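Local coordinates for chemotaxis protein CheX (Vibrio vulnificus, PDB 6VPW), which probably dephosphorylates the phosphorylated response regulator CheY in bacterial chemotaxis, as other CheC-like phosphatases do, at residues A5-A13 with L106-D114; E65-M75 with L83-I94. All coordinates share one frame; numbering follows the deposited sequence.

Contact 1. Residues A5-A13 with L106-D114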
loop_
_atom_site.group_PDB
_atom_site.type_symbol
_atom_site.label_atom_id
_atom_site.label_comp_id
_atom_site.label_asym_id
_atom_site.label_seq_id
_atom_site.Cartn_x
_atom_site.Cartn_y
_atom_site.Cartn_z
ATOM N N ALA A 5 20.623 -4.960 -2.598
ATOM C CA ALA A 5 20.915 -3.588 -3.143
ATOM C C ALA A 5 20.841 -3.591 -4.674
ATOM O O ALA A 5 20.847 -2.490 -5.251
ATOM C CB ALA A 5 22.269 -3.117 -2.679
ATOM N N GLU A 6 20.800 -4.778 -5.290
ATOM C CA GLU A 6 20.715 -4.918 -6.772
ATOM C C GLU A 6 19.394 -4.329 -7.287
ATOM O O GLU A 6 19.313 -3.991 -8.487
ATOM C CB GLU A 6 20.832 -6.394 -7.165
ATOM C CG GLU A 6 19.875 -7.302 -6.405
ATOM C CD GLU A 6 19.983 -8.784 -6.726
ATOM O OE1 GLU A 6 19.989 -9.132 -7.928
ATOM O OE2 GLU A 6 20.087 -9.589 -5.768
ATOM N N PHE A 7 18.390 -4.216 -6.418
ATOM C CA PHE A 7 17.066 -3.717 -6.867
ATOM C C PHE A 7 17.000 -2.187 -6.792
ATOM O O PHE A 7 16.070 -1.619 -7.365
ATOM C CB PHE A 7 15.945 -4.349 -6.032
ATOM C CG PHE A 7 16.095 -4.164 -4.548
ATOM C CD1 PHE A 7 15.824 -2.940 -3.954
ATOM C CD2 PHE A 7 16.515 -5.210 -3.740
ATOM C CE1 PHE A 7 15.968 -2.768 -2.585
ATOM C CE2 PHE A 7 16.659 -5.034 -2.371
ATOM C CZ PHE A 7 16.397 -3.810 -1.798
ATOM N N VAL A 8 17.970 -1.540 -6.148
ATOM C CA VAL A 8 17.867 -0.064 -5.938
ATOM C C VAL A 8 17.906 0.704 -7.274
ATOM O O VAL A 8 16.919 1.386 -7.568
ATOM C CB VAL A 8 18.951 0.424 -4.958
ATOM C CG1 VAL A 8 19.037 1.938 -4.891
ATOM C CG2 VAL A 8 18.740 -0.159 -3.574
ATOM N N ASN A 9 18.995 0.596 -8.037
ATOM C CA ASN A 9 19.176 1.404 -9.277
ATOM C C ASN A 9 18.077 1.159 -10.311
ATOM O O ASN A 9 17.604 2.115 -10.916
ATOM C CB ASN A 9 20.578 1.219 -9.849
ATOM C CG ASN A 9 21.625 1.819 -8.936
ATOM O OD1 ASN A 9 21.302 2.637 -8.081
ATOM N ND2 ASN A 9 22.871 1.430 -9.116
ATOM N N PRO A 10 17.679 -0.093 -10.620
ATOM C CA PRO A 10 16.593 -0.321 -11.575
ATOM C C PRO A 10 15.307 0.443 -11.224
ATOM O O PRO A 10 14.706 0.980 -12.156
ATOM C CB PRO A 10 16.386 -1.836 -11.524
ATOM C CG PRO A 10 17.745 -2.368 -11.142
ATOM C CD PRO A 10 18.303 -1.346 -10.175
ATOM N N PHE A 11 14.914 0.475 -9.935
ATOM C CA PHE A 11 13.694 1.224 -9.517
ATOM C C PHE A 11 13.927 2.740 -9.659
ATOM O O PHE A 11 13.051 3.416 -10.190
ATOM C CB PHE A 11 13.221 0.834 -8.105
ATOM C CG PHE A 11 12.423 -0.443 -8.065
ATOM C CD1 PHE A 11 11.052 -0.429 -8.286
ATOM C CD2 PHE A 11 13.044 -1.672 -7.881
ATOM C CE1 PHE A 11 10.320 -1.610 -8.318
ATOM C CE2 PHE A 11 12.309 -2.849 -7.891
ATOM C CZ PHE A 11 10.947 -2.816 -8.105
ATOM N N LEU A 12 15.074 3.237 -9.200
ATOM C CA LEU A 12 15.408 4.687 -9.240
ATOM C C LEU A 12 15.411 5.152 -10.702
ATOM O O LEU A 12 14.723 6.136 -11.005
ATOM C CB LEU A 12 16.769 4.883 -8.560
ATOM C CG LEU A 12 17.230 6.319 -8.301
ATOM C CD1 LEU A 12 18.291 6.341 -7.220
ATOM C CD2 LEU A 12 17.769 6.982 -9.564
ATOM N N ALA A 13 16.117 4.423 -11.562
ATOM C CA ALA A 13 16.213 4.748 -13.005
ATOM C C ALA A 13 14.824 4.690 -13.656
ATOM O O ALA A 13 14.494 5.569 -14.486
ATOM C CB ALA A 13 17.185 3.789 -13.664
ATOM N N LEU A 106 15.485 -6.183 -13.808
ATOM C CA LEU A 106 15.947 -7.182 -12.806
ATOM C C LEU A 106 15.856 -8.606 -13.364
ATOM O O LEU A 106 16.704 -9.438 -12.975
ATOM C CB LEU A 106 15.122 -6.982 -11.535
ATOM C CG LEU A 106 15.575 -5.772 -10.723
ATOM C CD1 LEU A 106 14.534 -5.355 -9.701
ATOM C CD2 LEU A 106 16.917 -6.067 -10.055
ATOM N N ALA A 107 14.900 -8.879 -14.258
ATOM C CA ALA A 107 14.803 -10.244 -14.835
ATOM C C ALA A 107 16.093 -10.570 -15.606
ATOM O O ALA A 107 16.512 -11.737 -15.614
ATOM C CB ALA A 107 13.574 -10.367 -15.702
ATOM N N GLU A 108 16.747 -9.559 -16.181
ATOM C CA GLU A 108 18.000 -9.800 -16.944
ATOM C C GLU A 108 19.158 -10.088 -15.982
ATOM O O GLU A 108 20.193 -10.595 -16.457
ATOM C CB GLU A 108 18.298 -8.617 -17.861
ATOM C CG GLU A 108 17.226 -8.390 -18.906
ATOM C CD GLU A 108 16.906 -9.587 -19.787
ATOM O OE1 GLU A 108 17.730 -10.506 -19.864
ATOM O OE2 GLU A 108 15.830 -9.583 -20.405
ATOM N N SER A 109 18.959 -9.834 -14.682
ATOM C CA SER A 109 19.998 -10.079 -13.643
ATOM C C SER A 109 19.611 -11.295 -12.785
ATOM O O SER A 109 20.231 -11.467 -11.740
ATOM C CB SER A 109 20.194 -8.855 -12.771
ATOM O OG SER A 109 20.474 -7.700 -13.551
ATOM N N GLY A 110 18.601 -12.075 -13.196
ATOM C CA GLY A 110 18.177 -13.290 -12.469
ATOM C C GLY A 110 17.347 -12.975 -11.224
ATOM O O GLY A 110 17.233 -13.843 -10.359
ATOM N N PHE A 111 16.805 -11.764 -11.124
ATOM C CA PHE A 111 15.976 -11.344 -9.958
ATOM C C PHE A 111 14.528 -11.278 -10.453
ATOM O O PHE A 111 14.136 -10.258 -11.045
ATOM C CB PHE A 111 16.544 -10.028 -9.422
ATOM C CG PHE A 111 15.875 -9.458 -8.198
ATOM C CD1 PHE A 111 14.662 -8.792 -8.291
ATOM C CD2 PHE A 111 16.491 -9.534 -6.958
ATOM C CE1 PHE A 111 14.060 -8.259 -7.163
ATOM C CE2 PHE A 111 15.895 -8.983 -5.837
ATOM C CZ PHE A 111 14.677 -8.355 -5.941
ATOM N N ASP A 112 13.773 -12.358 -10.254
ATOM C CA ASP A 112 12.420 -12.479 -10.856
ATOM C C ASP A 112 11.313 -12.200 -9.837
ATOM O O ASP A 112 11.384 -12.719 -8.683
ATOM C CB ASP A 112 12.214 -13.880 -11.431
ATOM C CG ASP A 112 13.146 -14.239 -12.580
ATOM O OD1 ASP A 112 13.144 -13.517 -13.589
ATOM O OD2 ASP A 112 13.863 -15.235 -12.448
ATOM N N PHE A 113 10.289 -11.465 -10.270
ATOM C CA PHE A 113 9.112 -11.251 -9.388
ATOM C C PHE A 113 7.899 -10.902 -10.242
ATOM O O PHE A 113 8.071 -10.459 -11.402
ATOM C CB PHE A 113 9.382 -10.172 -8.334
ATOM C CG PHE A 113 9.625 -8.788 -8.875
ATOM C CD1 PHE A 113 8.564 -7.974 -9.237
ATOM C CD2 PHE A 113 10.918 -8.300 -9.020
ATOM C CE1 PHE A 113 8.785 -6.703 -9.741
ATOM C CE2 PHE A 113 11.134 -7.016 -9.486
ATOM C CZ PHE A 113 10.070 -6.228 -9.870
ATOM N N ASP A 114 6.714 -11.126 -9.672
ATOM C CA ASP A 114 5.422 -10.753 -10.301
ATOM C C ASP A 114 4.812 -9.655 -9.433
ATOM O O ASP A 114 5.084 -9.669 -8.208
ATOM C CB ASP A 114 4.503 -11.964 -10.426
ATOM C CG ASP A 114 5.070 -13.041 -11.327
ATOM O OD1 ASP A 114 5.392 -12.713 -12.487
ATOM O OD2 ASP A 114 5.229 -14.178 -10.838
#
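Leu-106 overlaps Pro-10 with one branch and Phe-11 with the other. Leu-106 CD2 lies 3.9 Å from Pro-10 CG, the two side chains crossing at about a right angle, and packs 3.5 Å from the backbone O of Glu-6. Leu-106 CD1 is 3.8 Å from Phe-11 CE2 and also meets the CB of Phe-7, while sitting in plane at the edge of the Phe-113 ring. The same ring takes Phe-111 CD1 at its edge. Phe-11 and Phe-113 approach from opposite directions, with CZ of Phe-11 3.9 Å from CZ of Phe-113. On the solvent-exposed side Glu-6, with CG between its backbone N and carbonyl carbon (chi1 51°) and an extended chain beyond, brings its carboxylate to the Phe-111 ring. There Glu-6 CD is 3.6 Å from Phe-111 CD2, and the two planes are 57° apart.

The hydrophobic cluster lies where the start of helix 8-23 meets the end of helix 85-107. That end is closed by a Schellman motif with Gly-110 as C-prime: Phe-111 N binds Leu-106 O at 3.0 Å and Gly-110 N binds Ala-107 O at 3.2 Å. Leu-106 O also accepts from Ser-109 N. After the turn the chain continues with Phe-111 and Phe-113 directed toward segment 5-13. Phe-154 of strand 148-154 continues the aromatic group, meeting Phe-111 edge-to-face and Phe-7 with tilted rings.

No hydrogen bond joins the two segments, so the N-terminal segment is held here by the fit of leucine, proline and phenylalanine surfaces, with the Glu-6 carboxylate left at the exposed margin.

Contact 2. Residues E65-M75 with L83-I94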
loop_
_atom_site.group_PDB
_atom_site.type_symbol
_atom_site.label_atom_id
_atom_site.label_comp_id
_atom_site.label_asym_id
_atom_site.label_seq_id
_atom_site.Cartn_x
_atom_site.Cartn_y
_atom_site.Cartn_z
ATOM N N GLU A 65 1.829 17.210 -3.654
ATOM C CA GLU A 65 0.680 17.562 -4.530
ATOM C C GLU A 65 1.164 18.379 -5.730
ATOM O O GLU A 65 0.757 18.052 -6.865
ATOM C CB GLU A 65 -0.382 18.333 -3.737
ATOM C CG GLU A 65 -1.565 18.781 -4.571
ATOM C CD GLU A 65 -2.750 19.268 -3.752
ATOM O OE1 GLU A 65 -3.786 19.605 -4.357
ATOM O OE2 GLU A 65 -2.637 19.291 -2.514
ATOM N N GLY A 66 2.008 19.388 -5.484
ATOM C CA GLY A 66 2.502 20.271 -6.558
ATOM C C GLY A 66 3.134 19.478 -7.689
ATOM O O GLY A 66 2.852 19.779 -8.868
ATOM N N LEU A 67 3.941 18.478 -7.338
ATOM C CA LEU A 67 4.659 17.643 -8.337
ATOM C C LEU A 67 3.666 16.748 -9.086
ATOM O O LEU A 67 3.745 16.673 -10.334
ATOM C CB LEU A 67 5.721 16.826 -7.600
ATOM C CG LEU A 67 6.479 15.813 -8.452
ATOM C CD1 LEU A 67 7.045 16.471 -9.696
ATOM C CD2 LEU A 67 7.575 15.154 -7.642
ATOM N N ALA A 68 2.778 16.086 -8.349
ATOM C CA ALA A 68 1.718 15.262 -8.964
ATOM C C ALA A 68 0.909 16.109 -9.962
ATOM O O ALA A 68 0.657 15.625 -11.088
ATOM C CB ALA A 68 0.835 14.696 -7.871
ATOM N N LEU A 69 0.490 17.315 -9.564
ATOM C CA LEU A 69 -0.301 18.176 -10.482
ATOM C C LEU A 69 0.561 18.558 -11.694
ATOM O O LEU A 69 0.009 18.583 -12.812
ATOM C CB LEU A 69 -0.820 19.411 -9.732
ATOM C CG LEU A 69 -1.875 19.146 -8.655
ATOM C CD1 LEU A 69 -2.263 20.433 -7.936
ATOM C CD2 LEU A 69 -3.111 18.495 -9.245
ATOM N N GLU A 70 1.865 18.791 -11.500
ATOM C CA GLU A 70 2.737 19.165 -12.650
ATOM C C GLU A 70 2.841 17.978 -13.611
ATOM O O GLU A 70 2.721 18.191 -14.829
ATOM C CB GLU A 70 4.122 19.616 -12.182
ATOM C CG GLU A 70 4.910 20.365 -13.245
ATOM C CD GLU A 70 4.402 21.759 -13.565
ATOM O OE1 GLU A 70 3.591 22.308 -12.775
ATOM O OE2 GLU A 70 4.787 22.283 -14.618
ATOM N N ILE A 71 3.047 16.769 -13.086
ATOM C CA ILE A 71 3.107 15.548 -13.941
ATOM C C ILE A 71 1.796 15.429 -14.730
ATOM O O ILE A 71 1.869 15.247 -15.972
ATOM C CB ILE A 71 3.414 14.305 -13.075
ATOM C CG1 ILE A 71 4.814 14.401 -12.468
ATOM C CG2 ILE A 71 3.234 13.012 -13.858
ATOM C CD1 ILE A 71 5.099 13.371 -11.398
ATOM N N MET A 72 0.652 15.551 -14.041
ATOM C CA MET A 72 -0.701 15.440 -14.657
ATOM C C MET A 72 -0.868 16.487 -15.762
ATOM O O MET A 72 -1.392 16.132 -16.833
ATOM C CB MET A 72 -1.800 15.668 -13.614
ATOM C CG MET A 72 -2.018 14.488 -12.701
ATOM S SD MET A 72 -2.838 13.125 -13.559
ATOM C CE MET A 72 -4.445 13.851 -13.877
ATOM N N GLN A 73 -0.479 17.734 -15.491
ATOM C CA GLN A 73 -0.617 18.796 -16.525
ATOM C C GLN A 73 0.186 18.389 -17.767
ATOM O O GLN A 73 -0.345 18.546 -18.886
ATOM C CB GLN A 73 -0.151 20.147 -15.981
ATOM C CG GLN A 73 -0.195 21.267 -17.010
ATOM C CD GLN A 73 0.182 22.604 -16.423
ATOM O OE1 GLN A 73 0.304 22.765 -15.210
ATOM N NE2 GLN A 73 0.362 23.585 -17.293
ATOM N N ASN A 74 1.387 17.832 -17.573
ATOM C CA ASN A 74 2.266 17.465 -18.717
ATOM C C ASN A 74 1.684 16.259 -19.466
ATOM O O ASN A 74 1.635 16.315 -20.714
ATOM C CB ASN A 74 3.713 17.199 -18.278
ATOM C CG ASN A 74 4.446 18.429 -17.773
ATOM O OD1 ASN A 74 3.890 19.522 -17.742
ATOM N ND2 ASN A 74 5.703 18.266 -17.381
ATOM N N MET A 75 1.242 15.227 -18.744
ATOM C CA MET A 75 0.743 13.976 -19.385
ATOM C C MET A 75 -0.658 14.165 -19.978
ATOM O O MET A 75 -1.124 13.216 -20.632
ATOM C CB MET A 75 0.668 12.822 -18.380
ATOM C CG MET A 75 2.002 12.423 -17.779
ATOM S SD MET A 75 1.860 11.012 -16.646
ATOM C CE MET A 75 1.457 9.697 -17.792
ATOM N N LEU A 83 -6.279 16.650 -6.275
ATOM C CA LEU A 83 -5.919 15.210 -6.422
ATOM C C LEU A 83 -7.191 14.384 -6.674
ATOM O O LEU A 83 -7.506 13.505 -5.844
ATOM C CB LEU A 83 -5.195 14.759 -5.149
ATOM C CG LEU A 83 -3.919 15.532 -4.821
ATOM C CD1 LEU A 83 -3.302 15.045 -3.519
ATOM C CD2 LEU A 83 -2.920 15.427 -5.961
ATOM N N ASN A 84 -7.860 14.626 -7.809
ATOM C CA ASN A 84 -9.145 13.950 -8.150
ATOM C C ASN A 84 -8.900 12.485 -8.562
ATOM O O ASN A 84 -7.717 12.040 -8.596
ATOM C CB ASN A 84 -9.913 14.739 -9.219
ATOM C CG ASN A 84 -9.164 14.868 -10.530
ATOM O OD1 ASN A 84 -8.391 13.985 -10.899
ATOM N ND2 ASN A 84 -9.390 15.959 -11.242
ATOM N N GLU A 85 -9.982 11.752 -8.851
ATOM C CA GLU A 85 -9.852 10.325 -9.259
ATOM C C GLU A 85 -8.922 10.224 -10.473
ATOM O O GLU A 85 -8.218 9.201 -10.588
ATOM C CB GLU A 85 -11.210 9.684 -9.554
ATOM C CG GLU A 85 -11.978 9.295 -8.304
ATOM C CD GLU A 85 -13.188 8.409 -8.559
ATOM O OE1 GLU A 85 -13.561 7.650 -7.642
ATOM O OE2 GLU A 85 -13.754 8.478 -9.672
ATOM N N GLU A 86 -8.901 11.255 -11.324
ATOM C CA GLU A 86 -8.023 11.218 -12.525
ATOM C C GLU A 86 -6.551 11.238 -12.072
ATOM O O GLU A 86 -5.746 10.539 -12.689
ATOM C CB GLU A 86 -8.372 12.379 -13.456
ATOM C CG GLU A 86 -7.886 12.196 -14.879
ATOM C CD GLU A 86 -8.366 13.284 -15.827
ATOM O OE1 GLU A 86 -9.100 14.184 -15.366
ATOM O OE2 GLU A 86 -8.010 13.226 -17.020
ATOM N N VAL A 87 -6.232 11.996 -11.019
ATOM C CA VAL A 87 -4.833 12.082 -10.494
ATOM C C VAL A 87 -4.474 10.741 -9.834
ATOM O O VAL A 87 -3.343 10.262 -10.040
ATOM C CB VAL A 87 -4.648 13.254 -9.514
ATOM C CG1 VAL A 87 -3.270 13.245 -8.877
ATOM C CG2 VAL A 87 -4.912 14.601 -10.173
ATOM N N THR A 88 -5.399 10.146 -9.082
ATOM C CA THR A 88 -5.090 8.833 -8.441
ATOM C C THR A 88 -4.939 7.753 -9.526
ATOM O O THR A 88 -4.057 6.881 -9.371
ATOM C CB THR A 88 -6.136 8.506 -7.375
ATOM O OG1 THR A 88 -7.382 8.372 -8.054
ATOM C CG2 THR A 88 -6.215 9.568 -6.301
ATOM N N ASP A 89 -5.743 7.812 -10.595
ATOM C CA ASP A 89 -5.589 6.833 -11.704
ATOM C C ASP A 89 -4.176 6.972 -12.281
ATOM O O ASP A 89 -3.515 5.942 -12.494
ATOM C CB ASP A 89 -6.635 7.030 -12.803
ATOM C CG ASP A 89 -8.028 6.546 -12.438
ATOM O OD1 ASP A 89 -8.173 5.913 -11.367
ATOM O OD2 ASP A 89 -8.965 6.819 -13.223
ATOM N N MET A 90 -3.723 8.213 -12.476
ATOM C CA MET A 90 -2.373 8.460 -13.049
ATOM C C MET A 90 -1.275 7.930 -12.109
ATOM O O MET A 90 -0.285 7.387 -12.611
ATOM C CB MET A 90 -2.155 9.955 -13.303
ATOM C CG MET A 90 -0.721 10.313 -13.638
ATOM S SD MET A 90 0.371 10.415 -12.170
ATOM C CE MET A 90 -0.130 11.995 -11.487
ATOM N N VAL A 91 -1.412 8.148 -10.805
ATOM C CA VAL A 91 -0.383 7.657 -9.846
ATOM C C VAL A 91 -0.356 6.118 -9.892
ATOM O O VAL A 91 0.747 5.560 -9.825
ATOM C CB VAL A 91 -0.630 8.245 -8.445
ATOM C CG1 VAL A 91 0.198 7.567 -7.374
ATOM C CG2 VAL A 91 -0.373 9.754 -8.445
ATOM N N GLY A 92 -1.510 5.470 -10.070
ATOM C CA GLY A 92 -1.547 3.999 -10.193
ATOM C C GLY A 92 -0.837 3.525 -11.451
ATOM O O GLY A 92 -0.048 2.536 -11.362
ATOM N N GLU A 93 -1.064 4.212 -12.577
ATOM C CA GLU A 93 -0.432 3.818 -13.866
ATOM C C GLU A 93 1.078 4.089 -13.770
ATOM O O GLU A 93 1.852 3.230 -14.237
ATOM C CB GLU A 93 -1.097 4.524 -15.054
ATOM C CG GLU A 93 -0.861 6.018 -15.083
ATOM C CD GLU A 93 -1.684 6.846 -16.066
ATOM O OE1 GLU A 93 -2.802 6.404 -16.440
ATOM O OE2 GLU A 93 -1.207 7.955 -16.442
ATOM N N ILE A 94 1.486 5.206 -13.154
ATOM C CA ILE A 94 2.945 5.486 -12.977
ATOM C C ILE A 94 3.567 4.381 -12.103
ATOM O O ILE A 94 4.648 3.902 -12.447
ATOM C CB ILE A 94 3.195 6.889 -12.393
ATOM C CG1 ILE A 94 2.833 7.998 -13.386
ATOM C CG2 ILE A 94 4.641 7.017 -11.935
ATOM C CD1 ILE A 94 3.015 9.384 -12.837
#
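Asn-84 OD1 takes two backbone N-H groups at the start of helix 85-94: Val-87 N at 2.9 Å, nearly in line with the side-chain C=O, and Glu-86 N by a weak bond. This N-cap fixes the first turn, from which Val-87 and Glu-86 meet Met-72. Met-72, bent at chi2 and chi3, folds its thioether over that turn, with Met-72 CE 3.8 Å from Val-87 CG2 and 3.9 Å from Glu-86 CG. Helices 65-75 and 85-94 cross at 86°, their axes 10.5 Å apart, and Met-90 is the knob in a hole made by Ala-68, Ile-71, Met-72 and Met-75. The fit is close at the root of the knob, where Met-72 SD is 3.3 Å from Met-90 CB. At one end of the crossing Leu-83 CD2 lies 3.9 Å from Glu-65 CG. Toward the other, Met-75 SD comes 4.0 Å from Met-90 CG. Asp-89 and Glu-93 have the spacing of the first two residues in the D/S-x3-E-x2-N signature of CheC-like phosphatases, consistent with a place near the active surface. Asp-89 also forms a salt bridge to Lys-131 of the second subunit, while Ile-71 and Ile-94 both touch Leu-19 of helix 8-23.

In the fold
Both contacts use helix 85-107, contact 1 at its C-terminal and contact 2 at its N-terminal end, on opposite sides of the chain's centre, their own centres about 25 Å apart. Helix 8-23 links them, its beginning in contact 1 and its Leu-19 on contact 2. Most touching residues of contact 2 are buried (7 of 12), against 3 of 8 in contact 1. Contact 2 is a methionine-rich helix-helix crossing, whereas contact 1 joins a helix start to a helix-ending turn through a leucine set among proline and aromatic rings. Neither is hydrogen-bonded across. The second subunit makes polar and packing contacts with the first turns of helix 85-107, but nears contact 1 only at Asp-114, beyond the touching residues.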